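Local atomic coordinates of monosaccharide-transporting ATPase (Actinobacillus succinogenes, PDB entry 5DTE), a protein that binds D-allose between its two lobes and probably serves as the periplasmic sugar-binding component of an ABC transporter. Residues I29-K34 with L59-A64; D86-T91 with I110-L115. One frame throughout, in Å; residues are numbered along the deposited sequence.

Interaction 1: I29-K34 with L59-A64; sequences IALLMK and LIVQVA. With ALL (beta-D-allopyranose), chain E.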
loop_
_atom_site.group_PDB
_atom_site.type_symbol
_atom_site.label_atom_id
_atom_site.label_comp_id
_atom_site.label_asym_id
_atom_site.label_seq_id
_atom_site.Cartn_x
_atom_site.Cartn_y
_atom_site.Cartn_z
ATOM N N ILE A 29 -3.971 18.723 13.615
ATOM C CA ILE A 29 -3.087 17.907 12.766
ATOM C C ILE A 29 -3.687 17.655 11.388
ATOM O O ILE A 29 -4.863 17.355 11.284
ATOM C CB ILE A 29 -2.773 16.541 13.418
ATOM C CG1 ILE A 29 -1.879 16.739 14.648
ATOM C CG2 ILE A 29 -2.099 15.609 12.412
ATOM C CD1 ILE A 29 -1.116 15.513 15.080
ATOM N N ALA A 30 -2.890 17.786 10.330
ATOM C CA ALA A 30 -3.418 17.570 8.993
ATOM C C ALA A 30 -3.042 16.177 8.496
ATOM O O ALA A 30 -1.928 15.699 8.716
ATOM C CB ALA A 30 -2.924 18.647 8.025
ATOM N N LEU A 31 -4.006 15.526 7.848
ATOM C CA LEU A 31 -3.785 14.267 7.164
ATOM C C LEU A 31 -4.013 14.499 5.673
ATOM O O LEU A 31 -5.111 14.846 5.255
ATOM C CB LEU A 31 -4.719 13.190 7.698
ATOM C CG LEU A 31 -4.600 11.844 6.993
ATOM C CD1 LEU A 31 -3.180 11.325 7.149
ATOM C CD2 LEU A 31 -5.614 10.832 7.534
ATOM N N LEU A 32 -2.973 14.331 4.871
ATOM C CA LEU A 32 -3.064 14.683 3.460
ATOM C C LEU A 32 -2.852 13.468 2.586
ATOM O O LEU A 32 -1.762 12.903 2.534
ATOM C CB LEU A 32 -2.052 15.773 3.121
ATOM C CG LEU A 32 -2.334 17.050 3.911
ATOM C CD1 LEU A 32 -1.291 18.103 3.628
ATOM C CD2 LEU A 32 -3.721 17.567 3.588
ATOM N N MET A 33 -3.907 13.067 1.890
ATOM C CA MET A 33 -3.934 11.750 1.269
ATOM C C MET A 33 -3.984 11.802 -0.253
ATOM O O MET A 33 -4.613 12.676 -0.837
ATOM C CB MET A 33 -5.123 10.961 1.824
ATOM C CG MET A 33 -5.055 10.817 3.323
ATOM S SD MET A 33 -6.476 10.031 4.054
ATOM C CE MET A 33 -6.282 8.369 3.438
ATOM N N LYS A 34 -3.316 10.847 -0.889
ATOM C CA LYS A 34 -3.236 10.814 -2.340
ATOM C C LYS A 34 -4.564 10.399 -2.974
ATOM O O LYS A 34 -4.843 10.736 -4.132
ATOM C CB LYS A 34 -2.100 9.883 -2.788
ATOM C CG LYS A 34 -2.194 8.432 -2.367
ATOM C CD LYS A 34 -0.831 7.748 -2.504
ATOM C CE LYS A 34 -0.973 6.243 -2.715
ATOM N NZ LYS A 34 0.338 5.554 -2.903
ATOM N N LEU A 59 -8.624 16.956 13.679
ATOM C CA LEU A 59 -8.041 16.312 12.488
ATOM C C LEU A 59 -8.556 16.832 11.131
ATOM O O LEU A 59 -9.760 16.830 10.862
ATOM C CB LEU A 59 -8.271 14.804 12.552
ATOM C CG LEU A 59 -7.624 14.089 11.379
ATOM C CD1 LEU A 59 -6.126 13.997 11.628
ATOM C CD2 LEU A 59 -8.250 12.724 11.177
ATOM N N ILE A 60 -7.626 17.242 10.271
ATOM C CA ILE A 60 -7.969 17.897 9.010
ATOM C C ILE A 60 -7.601 17.073 7.792
ATOM O O ILE A 60 -6.445 17.071 7.374
ATOM C CB ILE A 60 -7.268 19.260 8.877
ATOM C CG1 ILE A 60 -7.240 19.989 10.222
ATOM C CG2 ILE A 60 -7.933 20.092 7.811
ATOM C CD1 ILE A 60 -6.867 21.445 10.092
ATOM N N VAL A 61 -8.588 16.404 7.202
ATOM C CA VAL A 61 -8.353 15.556 6.029
ATOM C C VAL A 61 -8.556 16.292 4.705
ATOM O O VAL A 61 -9.605 16.886 4.462
ATOM C CB VAL A 61 -9.269 14.317 6.040
ATOM C CG1 VAL A 61 -9.081 13.534 4.766
ATOM C CG2 VAL A 61 -8.979 13.458 7.265
ATOM N N GLN A 62 -7.534 16.258 3.857
ATOM C CA GLN A 62 -7.635 16.793 2.505
ATOM C C GLN A 62 -7.090 15.762 1.554
ATOM O O GLN A 62 -6.030 15.194 1.783
ATOM C CB GLN A 62 -6.873 18.110 2.341
ATOM C CG GLN A 62 -7.166 19.150 3.405
ATOM C CD GLN A 62 -7.082 20.560 2.856
ATOM O OE1 GLN A 62 -6.956 20.756 1.645
ATOM N NE2 GLN A 62 -7.163 21.550 3.739
ATOM N N VAL A 63 -7.816 15.536 0.478
ATOM C CA VAL A 63 -7.489 14.487 -0.453
ATOM C C VAL A 63 -7.142 15.124 -1.789
ATOM O O VAL A 63 -7.737 16.128 -2.179
ATOM C CB VAL A 63 -8.663 13.509 -0.548
ATOM C CG1 VAL A 63 -8.479 12.474 -1.626
ATOM C CG2 VAL A 63 -8.829 12.846 0.793
ATOM N N ALA A 64 -6.132 14.573 -2.453
ATOM C CA ALA A 64 -5.774 14.972 -3.803
ATOM C C ALA A 64 -6.844 14.489 -4.779
ATOM O O ALA A 64 -7.542 13.502 -4.502
ATOM C CB ALA A 64 -4.406 14.407 -4.173
HETATM C C1 ALL E . -0.138 1.803 -1.932
HETATM C C2 ALL E . -0.702 1.359 -0.595
HETATM C C3 ALL E . -1.917 0.523 -0.743
HETATM C C4 ALL E . -2.903 1.105 -1.707
HETATM C C5 ALL E . -2.198 1.309 -3.037
HETATM C C6 ALL E . -3.112 1.701 -4.153
HETATM O O1 ALL E . 0.836 2.759 -1.772
HETATM O O2 ALL E . 0.311 0.568 0.064
HETATM O O3 ALL E . -1.522 -0.790 -1.250
HETATM O O4 ALL E . -4.024 0.222 -1.861
HETATM O O5 ALL E . -1.197 2.347 -2.833
HETATM O O6 ALL E . -3.531 3.036 -3.964
#
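Ile-29 meets the edge strand 58-63 through its carbonyl: O accepts the N-H of Ile-60 at 2.9 Å, while CD1 of Leu-59 rests against the same oxygen at 3.6 Å. Leu-59 reaches it because its CG stands anti to the backbone N (chi1 -177°), which swings the branch toward the neighbouring strand. Ala-30 adds little more than a methyl beside Ile-60 on the face covered by helix 70-82. At Leu-31 the backbone is gripped twice, N donating to Ile-60 O and O accepting from Gln-62 N; in the first of these bonds N approaches Ile-60 O from above the carbonyl plane. Its side chain lies with Leu-59 and Val-61 on the other face, under helix 39-54. This is the first beta-alpha-beta crossover of the periplasmic-binding-protein fold: two parallel strands in direct register, their axes inclined at 20°, joined by helix 39-54. Leu-32 returns to the face of Ala-30, where its CD2 packs at 3.4 Å on CB of Gln-62, the two side chains running alongside each other. Met-33 repeats the double backbone grip, with N to Gln-62 O and O to Ala-64 N at 2.9 Å; its CB lies beside CG2 of Val-63 and its SD beside CG1 of Val-61, both loosely. Lys-34 then leaves the sheet. Extended beyond CG, its chain carries NZ to the bound beta-D-allopyranose, where it donates to O1 at 3.1 Å; Asp-116 makes a long, weak ion pair with the same amine, and Thr-91 OG1 bonds to the backbone N of Lys-34.

Interaction 2: D86-T91 with I110-L115; sequences DAIIVT and IPIIDL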
loop_
_atom_site.group_PDB
_atom_site.type_symbol
_atom_site.label_atom_id
_atom_site.label_comp_id
_atom_site.label_asym_id
_atom_site.label_seq_id
_atom_site.Cartn_x
_atom_site.Cartn_y
_atom_site.Cartn_z
ATOM N N ASP A 86 -0.467 22.229 13.484
ATOM C CA ASP A 86 0.450 21.753 14.531
ATOM C C ASP A 86 1.349 20.588 14.072
ATOM O O ASP A 86 2.537 20.533 14.417
ATOM C CB ASP A 86 -0.343 21.356 15.778
ATOM C CG ASP A 86 -0.995 22.550 16.457
ATOM O OD1 ASP A 86 -0.293 23.557 16.716
ATOM O OD2 ASP A 86 -2.212 22.488 16.725
ATOM N N ALA A 87 0.774 19.662 13.304
ATOM C CA ALA A 87 1.546 18.628 12.608
ATOM C C ALA A 87 0.905 18.235 11.267
ATOM O O ALA A 87 -0.280 18.492 11.022
ATOM C CB ALA A 87 1.707 17.394 13.484
ATOM N N ILE A 88 1.703 17.607 10.408
ATOM C CA ILE A 88 1.203 17.048 9.158
ATOM C C ILE A 88 1.585 15.565 8.970
ATOM O O ILE A 88 2.733 15.162 9.142
ATOM C CB ILE A 88 1.721 17.844 7.950
ATOM C CG1 ILE A 88 1.672 19.341 8.231
ATOM C CG2 ILE A 88 0.918 17.514 6.721
ATOM C CD1 ILE A 88 2.377 20.141 7.187
ATOM N N ILE A 89 0.590 14.762 8.623
ATOM C CA ILE A 89 0.804 13.397 8.187
ATOM C C ILE A 89 0.477 13.336 6.702
ATOM O O ILE A 89 -0.660 13.595 6.298
ATOM C CB ILE A 89 -0.079 12.410 8.960
ATOM C CG1 ILE A 89 0.215 12.520 10.453
ATOM C CG2 ILE A 89 0.120 10.982 8.444
ATOM C CD1 ILE A 89 -0.864 11.943 11.346
ATOM N N VAL A 90 1.465 13.007 5.881
ATOM C CA VAL A 90 1.234 12.940 4.453
ATOM C C VAL A 90 1.661 11.584 3.888
ATOM O O VAL A 90 2.656 10.988 4.323
ATOM C CB VAL A 90 1.961 14.093 3.710
ATOM C CG1 VAL A 90 3.461 13.856 3.645
ATOM C CG2 VAL A 90 1.409 14.244 2.324
ATOM N N THR A 91 0.854 11.097 2.944
ATOM C CA THR A 91 1.123 9.900 2.155
ATOM C C THR A 91 1.534 10.354 0.765
ATOM O O THR A 91 0.675 10.565 -0.094
ATOM C CB THR A 91 -0.104 9.011 2.041
ATOM O OG1 THR A 91 -1.063 9.666 1.198
ATOM C CG2 THR A 91 -0.728 8.794 3.410
ATOM N N ILE A 110 7.385 22.770 11.954
ATOM C CA ILE A 110 6.234 21.874 11.983
ATOM C C ILE A 110 6.678 20.423 11.784
ATOM O O ILE A 110 7.224 20.078 10.734
ATOM C CB ILE A 110 5.216 22.241 10.878
ATOM C CG1 ILE A 110 4.818 23.714 10.977
ATOM C CG2 ILE A 110 3.993 21.306 10.909
ATOM C CD1 ILE A 110 3.698 24.123 10.004
ATOM N N PRO A 111 6.492 19.576 12.805
ATOM C CA PRO A 111 6.765 18.146 12.624
ATOM C C PRO A 111 5.932 17.540 11.493
ATOM O O PRO A 111 4.819 17.994 11.221
ATOM C CB PRO A 111 6.381 17.530 13.973
ATOM C CG PRO A 111 6.054 18.684 14.895
ATOM C CD PRO A 111 6.477 19.951 14.224
ATOM N N ILE A 112 6.469 16.517 10.840
ATOM C CA ILE A 112 5.832 15.998 9.657
ATOM C C ILE A 112 6.201 14.533 9.440
ATOM O O ILE A 112 7.370 14.161 9.432
ATOM C CB ILE A 112 6.213 16.859 8.421
ATOM C CG1 ILE A 112 5.521 16.344 7.159
ATOM C CG2 ILE A 112 7.722 16.921 8.219
ATOM C CD1 ILE A 112 5.622 17.296 5.980
ATOM N N ILE A 113 5.179 13.708 9.279
ATOM C CA ILE A 113 5.335 12.263 9.158
ATOM C C ILE A 113 5.075 11.788 7.743
ATOM O O ILE A 113 3.996 11.991 7.195
ATOM C CB ILE A 113 4.366 11.483 10.104
ATOM C CG1 ILE A 113 4.572 11.894 11.561
ATOM C CG2 ILE A 113 4.557 9.992 9.944
ATOM C CD1 ILE A 113 6.044 12.141 11.931
ATOM N N ASP A 114 6.063 11.133 7.159
ATOM C CA ASP A 114 5.906 10.549 5.844
ATOM C C ASP A 114 5.243 9.158 5.980
ATOM O O ASP A 114 5.878 8.190 6.402
ATOM C CB ASP A 114 7.278 10.498 5.159
ATOM C CG ASP A 114 7.324 9.546 3.983
ATOM O OD1 ASP A 114 6.311 9.450 3.264
ATOM O OD2 ASP A 114 8.377 8.890 3.783
ATOM N N LEU A 115 3.956 9.077 5.636
ATOM C CA LEU A 115 3.186 7.829 5.743
ATOM C C LEU A 115 3.103 7.091 4.405
ATOM O O LEU A 115 3.125 7.724 3.358
ATOM C CB LEU A 115 1.768 8.123 6.267
ATOM C CG LEU A 115 0.723 7.012 6.450
ATOM C CD1 LEU A 115 1.144 6.036 7.538
ATOM C CD2 LEU A 115 -0.642 7.601 6.795
#
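Leu-115 and Thr-91 close the tight end of this contact. CD2 of Leu-115 touches both CG2 of Thr-91, at 3.6 Å, and CG2 of Ile-89, at 3.8 Å; the leucine side chain runs beside that of Thr-91 and crosses that of Ile-89 at a slant. With CG anti to the backbone N (chi1 179°), it continues across toward strand 87-90, which brings CD2 to these two methyls. Leu-115 N donates to Val-90 O at 2.7 Å, and Val-90 N binds Ile-113 O. The same parallel pattern continues with Ile-113 N to Ile-88 O at 2.8 Å, and CG1 of Ile-112 leans on that oxygen from the other face.

Toward Asp-86 the contact slackens. Ile-88 N reaches Pro-111 O over 3.2 Å, and Pro-111, partly exposed, brings CD and CG no nearer than 4.0 Å to O of Asp-86. The Asp-86 side chain turns away, its OD2 bonded to the backbone N of Gln-28. Helix 99-105, within the crossover between these strands, covers Val-90, Ile-112 and Asp-114 through Phe-102, whereas helix 272-287 covers Ala-87 and Ile-89 on the other face, and strand 28-33 flanks strand 87-90 along its far edge.

In the fold
Interactions 1 and 2 are neighbours in the six-stranded parallel sheet of one lobe, with centres about 10 Å apart. Across it the strands run 58-63, 28-33, 87-90, 112-115, so the two contacts form one continuous block, joined where Ala-30 probably hydrogen-bonds through N to Ala-87 O and through O to Ile-89 N. Along the chain they come in series: the 28-33/58-63 unit is complete before the 87-90/112-115 unit begins, and helix 70-82 leads from one to the other. All four strands point their C-terminal ends toward the sugar cleft, where Lys-34 and, just beyond 110-115, Asp-116 both bond the allose.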